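Local coordinates for bacteriocin immunity protein (PDB 6W0V) that binds the nuclease domain of pyocin S8 as its cognate immunity protein and probably blocks its DNase activity, sparing the cell that makes the toxin, at residues E11-I16 with D59-V64; S17-R22 with V32-I37; Q42-T47 with K69-A74. The protein carries 1 engineered substitution. All coordinates share one frame; numbering follows the deposited sequence.

Contact 1. Residues E11-I16 with D59-V64; sequences EFFSLI and DSPEGV
Phe13 and Ile16, one turn apart on helix 9-21, press on the first turn of helix 61-74, where both touch Pro61. Phe13 can be followed outward. Its CB leads to CG, set anti to the backbone N (chi1 177°), and this throws the ring across to the other helix. CD1 passes loosely by Pro61 O at 3.9 Å. Next along the edge, CE1 meets Pro61 CB at 3.3 Å, approached at a slant to the ring. At the tip, CZ faces Glu62 OE1, 3.4 Å away and near the ring plane, with the carboxylate turned 52° from the ring. Glu62 starts out pointing away and comes back through a bend at chi2 (87°).

To one side of the Phe13 ring, Ile16 CG2 packs closer than usual van der Waals contact on Pro61 CA (3.3 Å). It also reaches Val64 CB at 3.5 Å, the side chains of Ile16 and Val64 sliding past each other in opposite directions. Proline suits the first helical turn, where its missing N-H costs no bond. Just before it, Ser60 caps the helix, its OG accepting from Gly63 N at 3.1 Å. Leu65 continues the apolar face toward both Phe13 and Ile16.

The contact is therefore held by dispersion and shape, with one modest electrostatic term: a ring's C-H edge is slightly positive and may welcome the carboxylate oxygen.

Contact 2. Residues S17-R22 with V32-I37; sequences SELFNR and VVVYAI
Glu18 O is gripped twice at the close of helix 9-21, by Arg22 N at 2.7 Å and by Asn21 N at 3.2 Å, while the side chain of the same residue turns to helix 27-41. Glu18 OE1 forms a salt bridge with Arg22 NH1, whose modelled length is too short to be taken literally, and the carboxylate carbon lies in the plane of the guanidinium at its edge. Arg22 NH2 is bridged in turn to Glu29, so the arginine ties two carboxylates from different helices. Val33 CG2 rests 3.6 Å from Glu18 OE1, its small branched side chain packing beside the ion pair. Asn21 ND2, for its part, donates to Ser17 OG at 2.7 Å, with the serine oxygen lying in the amide plane.

The apolar work falls to Leu19. Its CG stands anti to the carbonyl carbon (chi1 -61°), a setting that aims both methyls at helix 27-41. CD2 lodges between Val33 CG1 and Val34 CG2, each 3.6 Å away; the leucine side chain slides past Val33 in the opposite direction and crosses Val34 at about a right angle. CD1 reaches Ile37 CD1 tip to tip at 3.5 Å. Leucine's two methyls thus serve three partners one turn and less apart.

The segment axes run roughly antiparallel, 143° between their directions and 10.0 Å apart, in the manner of neighbouring helices of a small bundle. Ile50 of helix 48-51 touches both Leu19 and Ile37, Ile68 of helix 61-74 touches Ile37, and Leu19 packs on Thr69 and Val34 on Phe81 of the pyocin S8 chain.

Contact 3. Residues Q42-T47 with K69-A74; sequences QHPDGT and KEWRAA
Pro44 lays its CD squarely on Trp71, 3.5 Å from the centroid of the six-membered ring and only 18° off the ring normal, a clear CH-pi contact. Proline suits this role: the C-H bonds of CD, next to the ring nitrogen, are somewhat polarised, and the rigid ring holds CD over the indole. Beside it, His43 CD2 comes to 3.4 Å from Trp71 CB, and the imidazole lies oblique to the indole, their planes 48° apart. Trp71 is presented to the loop because its CG stands anti to the backbone N.

The second link is polar. Arg72 NH1 donates to Gln42 OE1 at 2.7 Å along an almost straight path (175°), and the oxygen lies at the edge of the guanidinium, near its plane. A water completes a small ring, giving a proton to Gln42 OE1 and accepting from Arg72 NH2.

Further out, other groups fix these first-shell residues. Arg72 NH1 also donates to Ala41 O, at the end of helix 27-41, and NH2 to Pro78 O in the C-terminal loop. His43 ND1 accepts from Asp45 N at 2.9 Å, in the ring plane, which sets the imidazole's rotation within the type I turn from His43 to Gly46.

Such an arrangement implies that ND1 carries no proton, so the imidazole is probably neutral with its hydrogen on NE2, while the guanidinium is held by neutral oxygens of Gln42, Ala41 and Pro78, and its charge is probably not cancelled by these partners.

Overall arrangement
Contacts 1 and 2 share helix 9-21 and adjoin directly, with centres about 8 Å apart; Phe20 meets Ser60 and Asp59, and Leu15 O lies against Val33, so the helix packs on both 61-74 and 27-41. Contact 3 uses the far part of helix 61-74 and joins it to the loop after helix 27-41. Its centre lies about 13 Å from that of contact 1 and 16 Å from that of contact 2, though Thr47 reaches back to Val34 and Tyr35. Together the three contacts join the main helices into one small bundle. All three also border pyocin S8: Asp59, Pro44 and Thr47 hydrogen-bond to its chain, and Tyr35 packs on its Phe81.

Contact 1. Residues E11-I16 with D59-V64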
loop_
_atom_site.group_PDB
_atom_site.type_symbol
_atom_site.label_atom_id
_atom_site.label_comp_id
_atom_site.label_asym_id
_atom_site.label_seq_id
_atom_site.Cartn_x
_atom_site.Cartn_y
_atom_site.Cartn_z
ATOM N N GLU B 11 23.683 2.870 3.396
ATOM C CA GLU B 11 22.779 2.732 4.565
ATOM C C GLU B 11 21.357 3.052 4.110
ATOM O O GLU B 11 20.446 2.242 4.326
ATOM C CB GLU B 11 23.270 3.667 5.667
ATOM C CG GLU B 11 22.406 3.694 6.907
ATOM C CD GLU B 11 22.965 4.640 7.951
ATOM O OE1 GLU B 11 22.462 4.625 9.089
ATOM O OE2 GLU B 11 23.924 5.366 7.628
ATOM N N PHE B 12 21.191 4.190 3.455
ATOM C CA PHE B 12 19.877 4.653 2.969
ATOM C C PHE B 12 19.378 3.725 1.863
ATOM O O PHE B 12 18.191 3.358 1.819
ATOM C CB PHE B 12 20.009 6.075 2.454
ATOM C CG PHE B 12 18.680 6.757 2.373
ATOM C CD1 PHE B 12 18.028 7.153 3.526
ATOM C CD2 PHE B 12 18.067 6.943 1.151
ATOM C CE1 PHE B 12 16.808 7.795 3.440
ATOM C CE2 PHE B 12 16.846 7.583 1.071
ATOM C CZ PHE B 12 16.211 7.989 2.220
ATOM N N PHE B 13 20.285 3.347 0.970
ATOM C CA PHE B 13 19.964 2.465 -0.171
ATOM C C PHE B 13 19.445 1.129 0.360
ATOM O O PHE B 13 18.503 0.564 -0.219
ATOM C CB PHE B 13 21.185 2.246 -1.056
ATOM C CG PHE B 13 20.878 1.292 -2.175
ATOM C CD1 PHE B 13 20.042 1.678 -3.208
ATOM C CD2 PHE B 13 21.364 -0.005 -2.157
ATOM C CE1 PHE B 13 19.731 0.793 -4.227
ATOM C CE2 PHE B 13 21.049 -0.888 -3.178
ATOM C CZ PHE B 13 20.234 -0.485 -4.210
ATOM N N SER B 14 20.066 0.644 1.433
ATOM C CA SER B 14 19.669 -0.597 2.140
ATOM C C SER B 14 18.203 -0.481 2.555
ATOM O O SER B 14 17.458 -1.440 2.290
ATOM C CB SER B 14 20.552 -0.855 3.315
ATOM O OG SER B 14 20.289 -2.132 3.871
ATOM N N LEU B 15 17.810 0.649 3.161
ATOM C CA LEU B 15 16.403 0.891 3.582
ATOM C C LEU B 15 15.499 0.726 2.369
ATOM O O LEU B 15 14.501 -0.004 2.452
ATOM C CB LEU B 15 16.209 2.301 4.141
ATOM C CG LEU B 15 16.711 2.557 5.555
ATOM C CD1 LEU B 15 16.516 4.023 5.903
ATOM C CD2 LEU B 15 15.999 1.659 6.557
ATOM N N ILE B 16 15.826 1.418 1.285
ATOM C CA ILE B 16 14.977 1.406 0.072
ATOM C C ILE B 16 14.904 -0.032 -0.422
ATOM O O ILE B 16 13.816 -0.476 -0.784
ATOM C CB ILE B 16 15.542 2.333 -1.005
ATOM C CG1 ILE B 16 15.614 3.779 -0.516
ATOM C CG2 ILE B 16 14.721 2.198 -2.270
ATOM C CD1 ILE B 16 16.484 4.662 -1.377
ATOM N N ASP B 59 11.585 1.478 -11.512
ATOM C CA ASP B 59 10.934 0.915 -10.321
ATOM C C ASP B 59 11.948 0.002 -9.632
ATOM O O ASP B 59 11.902 -1.204 -9.861
ATOM C CB ASP B 59 9.662 0.208 -10.754
ATOM C CG ASP B 59 8.852 -0.211 -9.562
ATOM O OD1 ASP B 59 9.208 0.221 -8.449
ATOM O OD2 ASP B 59 7.911 -0.950 -9.778
ATOM N N SER B 60 12.878 0.576 -8.873
ATOM C CA SER B 60 13.980 -0.175 -8.216
ATOM C C SER B 60 14.560 0.636 -7.065
ATOM O O SER B 60 14.287 1.827 -6.982
ATOM C CB SER B 60 15.034 -0.537 -9.223
ATOM O OG SER B 60 15.631 0.627 -9.764
ATOM N N PRO B 61 15.320 0.013 -6.128
ATOM C CA PRO B 61 15.939 0.729 -5.017
ATOM C C PRO B 61 16.848 1.797 -5.635
ATOM O O PRO B 61 16.846 2.903 -5.171
ATOM C CB PRO B 61 16.619 -0.349 -4.141
ATOM C CG PRO B 61 16.636 -1.604 -4.998
ATOM C CD PRO B 61 15.545 -1.436 -6.036
ATOM N N GLU B 62 17.483 1.477 -6.757
ATOM C CA GLU B 62 18.384 2.441 -7.432
ATOM C C GLU B 62 17.575 3.629 -7.955
ATOM O O GLU B 62 18.031 4.752 -7.780
ATOM C CB GLU B 62 19.156 1.772 -8.562
ATOM C CG GLU B 62 20.107 0.720 -8.051
ATOM C CD GLU B 62 19.505 -0.657 -7.870
ATOM O OE1 GLU B 62 20.246 -1.554 -7.439
ATOM O OE2 GLU B 62 18.300 -0.825 -8.166
ATOM N N GLY B 63 16.411 3.378 -8.568
ATOM C CA GLY B 63 15.547 4.447 -9.101
ATOM C C GLY B 63 15.076 5.326 -7.971
ATOM O O GLY B 63 15.110 6.534 -8.063
ATOM N N VAL B 64 14.630 4.707 -6.892
ATOM C CA VAL B 64 14.153 5.495 -5.730
ATOM C C VAL B 64 15.310 6.354 -5.238
ATOM O O VAL B 64 15.113 7.537 -5.003
ATOM C CB VAL B 64 13.650 4.594 -4.600
ATOM C CG1 VAL B 64 13.349 5.419 -3.360
ATOM C CG2 VAL B 64 12.449 3.765 -5.031
#

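Contact 2. Residues S17-R22 with V32-I37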
loop_
_atom_site.group_PDB
_atom_site.type_symbol
_atom_site.label_atom_id
_atom_site.label_comp_id
_atom_site.label_asym_id
_atom_site.label_seq_id
_atom_site.Cartn_x
_atom_site.Cartn_y
_atom_site.Cartn_z
ATOM N N SER B 17 16.058 -0.693 -0.484
ATOM C CA SER B 17 16.177 -2.072 -1.001
ATOM C C SER B 17 15.227 -2.975 -0.215
ATOM O O SER B 17 14.564 -3.795 -0.839
ATOM C CB SER B 17 17.577 -2.562 -0.913
ATOM O OG SER B 17 17.658 -3.889 -1.404
ATOM N N GLU B 18 15.148 -2.783 1.098
ATOM C CA GLU B 18 14.253 -3.581 1.970
ATOM C C GLU B 18 12.845 -3.578 1.379
ATOM O O GLU B 18 12.234 -4.634 1.329
ATOM C CB GLU B 18 14.208 -3.022 3.387
ATOM C CG GLU B 18 15.500 -3.215 4.143
ATOM C CD GLU B 18 15.412 -2.856 5.611
ATOM O OE1 GLU B 18 14.436 -3.266 6.249
ATOM O OE2 GLU B 18 16.318 -2.174 6.106
ATOM N N LEU B 19 12.354 -2.423 0.944
ATOM C CA LEU B 19 10.961 -2.315 0.445
ATOM C C LEU B 19 10.767 -3.194 -0.789
ATOM O O LEU B 19 9.661 -3.695 -0.976
ATOM C CB LEU B 19 10.621 -0.856 0.166
ATOM C CG LEU B 19 10.701 0.053 1.385
ATOM C CD1 LEU B 19 10.350 1.476 1.012
ATOM C CD2 LEU B 19 9.789 -0.452 2.497
ATOM N N PHE B 20 11.790 -3.371 -1.618
ATOM C CA PHE B 20 11.676 -4.201 -2.840
ATOM C C PHE B 20 11.904 -5.668 -2.503
ATOM O O PHE B 20 11.312 -6.514 -3.182
ATOM C CB PHE B 20 12.685 -3.751 -3.888
ATOM C CG PHE B 20 12.354 -2.408 -4.474
ATOM C CD1 PHE B 20 12.699 -1.243 -3.808
ATOM C CD2 PHE B 20 11.690 -2.312 -5.683
ATOM C CE1 PHE B 20 12.380 -0.009 -4.342
ATOM C CE2 PHE B 20 11.382 -1.073 -6.218
ATOM C CZ PHE B 20 11.735 0.073 -5.552
ATOM N N ASN B 21 12.752 -5.946 -1.509
ATOM C CA ASN B 21 13.415 -7.267 -1.372
ATOM C C ASN B 21 13.064 -7.966 -0.058
ATOM O O ASN B 21 13.203 -9.198 -0.025
ATOM C CB ASN B 21 14.922 -7.106 -1.540
ATOM C CG ASN B 21 15.248 -6.533 -2.901
ATOM O OD1 ASN B 21 14.730 -7.008 -3.908
ATOM N ND2 ASN B 21 16.066 -5.496 -2.939
ATOM N N ARG B 22 12.672 -7.228 0.984
ATOM C CA ARG B 22 12.468 -7.783 2.349
ATOM C C ARG B 22 10.980 -8.080 2.519
ATOM O O ARG B 22 10.151 -7.320 1.990
ATOM C CB ARG B 22 12.970 -6.828 3.438
ATOM C CG ARG B 22 12.335 -7.017 4.810
ATOM C CD ARG B 22 12.948 -6.077 5.835
ATOM N NE ARG B 22 12.543 -6.380 7.204
ATOM C CZ ARG B 22 12.787 -5.613 8.270
ATOM N NH1 ARG B 22 13.423 -4.457 8.154
ATOM N NH2 ARG B 22 12.377 -6.009 9.462
ATOM N N VAL B 32 7.971 1.825 9.166
ATOM C CA VAL B 32 9.183 2.403 9.802
ATOM C C VAL B 32 10.174 2.657 8.675
ATOM O O VAL B 32 10.744 3.739 8.648
ATOM C CB VAL B 32 9.768 1.479 10.878
ATOM C CG1 VAL B 32 11.154 1.940 11.306
ATOM C CG2 VAL B 32 8.844 1.379 12.076
ATOM N N VAL B 33 10.339 1.687 7.785
ATOM C CA VAL B 33 11.338 1.798 6.688
ATOM C C VAL B 33 10.834 2.855 5.717
ATOM O O VAL B 33 11.582 3.770 5.361
ATOM C CB VAL B 33 11.559 0.438 6.016
ATOM C CG1 VAL B 33 12.413 0.563 4.769
ATOM C CG2 VAL B 33 12.169 -0.546 6.992
ATOM N N VAL B 34 9.597 2.745 5.282
ATOM C CA VAL B 34 9.048 3.689 4.282
ATOM C C VAL B 34 9.259 5.103 4.796
ATOM O O VAL B 34 9.761 5.940 4.058
ATOM C CB VAL B 34 7.563 3.429 4.005
ATOM C CG1 VAL B 34 6.942 4.588 3.239
ATOM C CG2 VAL B 34 7.372 2.114 3.274
ATOM N N TYR B 35 8.878 5.367 6.032
ATOM C CA TYR B 35 8.911 6.744 6.562
ATOM C C TYR B 35 10.333 7.151 6.897
ATOM O O TYR B 35 10.600 8.343 6.795
ATOM C CB TYR B 35 7.903 6.910 7.688
ATOM C CG TYR B 35 6.582 7.105 7.015
ATOM C CD1 TYR B 35 6.280 8.325 6.435
ATOM C CD2 TYR B 35 5.763 6.032 6.748
ATOM C CE1 TYR B 35 5.110 8.504 5.717
ATOM C CE2 TYR B 35 4.582 6.194 6.047
ATOM C CZ TYR B 35 4.252 7.435 5.533
ATOM O OH TYR B 35 3.100 7.620 4.825
ATOM N N ALA B 36 11.200 6.210 7.248
ATOM C CA ALA B 36 12.624 6.541 7.449
ATOM C C ALA B 36 13.090 7.141 6.126
ATOM O O ALA B 36 13.757 8.191 6.127
ATOM C CB ALA B 36 13.433 5.339 7.848
ATOM N N ILE B 37 12.687 6.516 5.029
ATOM C CA ILE B 37 13.117 6.953 3.676
ATOM C C ILE B 37 12.435 8.274 3.354
ATOM O O ILE B 37 13.112 9.236 3.002
ATOM C CB ILE B 37 12.783 5.900 2.618
ATOM C CG1 ILE B 37 13.575 4.624 2.875
ATOM C CG2 ILE B 37 13.009 6.465 1.223
ATOM C CD1 ILE B 37 13.021 3.438 2.191
#

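Contact 3. Residues Q42-T47 with K69-A74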
loop_
_atom_site.group_PDB
_atom_site.type_symbol
_atom_site.label_atom_id
_atom_site.label_comp_id
_atom_site.label_asym_id
_atom_site.label_seq_id
_atom_site.Cartn_x
_atom_site.Cartn_y
_atom_site.Cartn_z
ATOM N N GLN B 42 12.559 14.159 1.953
ATOM C CA GLN B 42 11.918 15.478 1.766
ATOM C C GLN B 42 11.551 15.663 0.306
ATOM O O GLN B 42 11.556 16.801 -0.185
ATOM C CB GLN B 42 12.829 16.604 2.218
ATOM C CG GLN B 42 13.159 16.527 3.686
ATOM C CD GLN B 42 14.197 17.568 3.979
ATOM O OE1 GLN B 42 15.371 17.339 3.752
ATOM N NE2 GLN B 42 13.756 18.728 4.427
ATOM N N HIS B 43 11.244 14.566 -0.361
ATOM C CA HIS B 43 10.759 14.627 -1.747
ATOM C C HIS B 43 9.312 15.071 -1.684
ATOM O O HIS B 43 8.548 14.523 -0.897
ATOM C CB HIS B 43 10.908 13.291 -2.439
ATOM C CG HIS B 43 10.783 13.453 -3.899
ATOM N ND1 HIS B 43 9.611 13.826 -4.501
ATOM C CD2 HIS B 43 11.718 13.399 -4.866
ATOM C CE1 HIS B 43 9.810 13.938 -5.798
ATOM N NE2 HIS B 43 11.103 13.681 -6.046
ATOM N N PRO B 44 8.892 16.056 -2.494
ATOM C CA PRO B 44 7.508 16.515 -2.479
ATOM C C PRO B 44 6.511 15.390 -2.771
ATOM O O PRO B 44 5.390 15.499 -2.368
ATOM C CB PRO B 44 7.420 17.578 -3.580
ATOM C CG PRO B 44 8.700 17.416 -4.373
ATOM C CD PRO B 44 9.723 16.812 -3.435
ATOM N N ASP B 45 6.950 14.344 -3.464
ATOM C CA ASP B 45 6.067 13.243 -3.916
ATOM C C ASP B 45 6.001 12.189 -2.819
ATOM O O ASP B 45 5.213 11.245 -2.962
ATOM C CB ASP B 45 6.519 12.694 -5.264
ATOM C CG ASP B 45 6.328 13.706 -6.374
ATOM O OD1 ASP B 45 5.518 14.646 -6.181
ATOM O OD2 ASP B 45 6.968 13.544 -7.416
ATOM N N GLY B 46 6.757 12.374 -1.743
ATOM C CA GLY B 46 6.674 11.488 -0.573
ATOM C C GLY B 46 6.742 10.034 -0.995
ATOM O O GLY B 46 7.607 9.647 -1.780
ATOM N N THR B 47 5.802 9.222 -0.558
ATOM C CA THR B 47 5.882 7.767 -0.768
ATOM C C THR B 47 5.779 7.441 -2.252
ATOM O O THR B 47 6.167 6.334 -2.618
ATOM C CB THR B 47 4.784 7.058 0.022
ATOM O OG1 THR B 47 3.539 7.662 -0.325
ATOM C CG2 THR B 47 5.011 7.147 1.515
ATOM N N LYS B 69 17.994 11.447 -4.536
ATOM C CA LYS B 69 19.263 12.183 -4.643
ATOM C C LYS B 69 19.106 13.320 -5.639
ATOM O O LYS B 69 19.590 14.409 -5.359
ATOM C CB LYS B 69 20.344 11.220 -5.092
ATOM C CG LYS B 69 20.818 10.298 -3.996
ATOM C CD LYS B 69 21.713 9.231 -4.517
ATOM C CE LYS B 69 22.949 9.778 -5.190
ATOM N NZ LYS B 69 23.742 8.640 -5.685
ATOM N N GLU B 70 18.482 13.052 -6.774
ATOM C CA GLU B 70 18.397 14.079 -7.833
ATOM C C GLU B 70 17.580 15.237 -7.301
ATOM O O GLU B 70 17.947 16.391 -7.497
ATOM C CB GLU B 70 17.754 13.553 -9.096
ATOM C CG GLU B 70 18.689 12.680 -9.867
ATOM C CD GLU B 70 18.171 12.391 -11.253
ATOM O OE1 GLU B 70 16.959 12.547 -11.477
ATOM O OE2 GLU B 70 18.979 12.022 -12.090
ATOM N N TRP B 71 16.481 14.924 -6.642
ATOM C CA TRP B 71 15.602 15.997 -6.176
ATOM C C TRP B 71 16.341 16.848 -5.147
ATOM O O TRP B 71 16.318 18.087 -5.233
ATOM C CB TRP B 71 14.319 15.401 -5.621
ATOM C CG TRP B 71 13.378 16.535 -5.500
ATOM C CD1 TRP B 71 12.670 17.129 -6.501
ATOM C CD2 TRP B 71 13.245 17.363 -4.351
ATOM N NE1 TRP B 71 12.027 18.233 -6.025
ATOM C CE2 TRP B 71 12.362 18.401 -4.710
ATOM C CE3 TRP B 71 13.744 17.293 -3.049
ATOM C CZ2 TRP B 71 11.987 19.388 -3.811
ATOM C CZ3 TRP B 71 13.350 18.260 -2.156
ATOM C CH2 TRP B 71 12.490 19.288 -2.536
ATOM N N ARG B 72 17.005 16.198 -4.206
ATOM C CA ARG B 72 17.719 16.912 -3.128
ATOM C C ARG B 72 18.856 17.716 -3.738
ATOM O O ARG B 72 18.982 18.887 -3.394
ATOM C CB ARG B 72 18.247 15.903 -2.121
ATOM C CG ARG B 72 17.100 15.260 -1.366
ATOM C CD ARG B 72 17.586 14.281 -0.348
ATOM N NE ARG B 72 18.308 15.003 0.668
ATOM C CZ ARG B 72 17.771 15.710 1.648
ATOM N NH1 ARG B 72 16.456 15.750 1.808
ATOM N NH2 ARG B 72 18.563 16.336 2.502
ATOM N N ALA B 73 19.610 17.090 -4.634
ATOM C CA ALA B 73 20.786 17.746 -5.235
ATOM C C ALA B 73 20.328 18.966 -6.030
ATOM O O ALA B 73 21.087 19.926 -6.082
ATOM C CB ALA B 73 21.550 16.771 -6.073
ATOM N N ALA B 74 19.147 18.928 -6.645
ATOM C CA ALA B 74 18.646 20.022 -7.509
ATOM C C ALA B 74 17.959 21.093 -6.660
ATOM O O ALA B 74 17.696 22.181 -7.179
ATOM C CB ALA B 74 17.705 19.477 -8.549
HETATM O O HOH W 1 17.700 17.906 4.557
#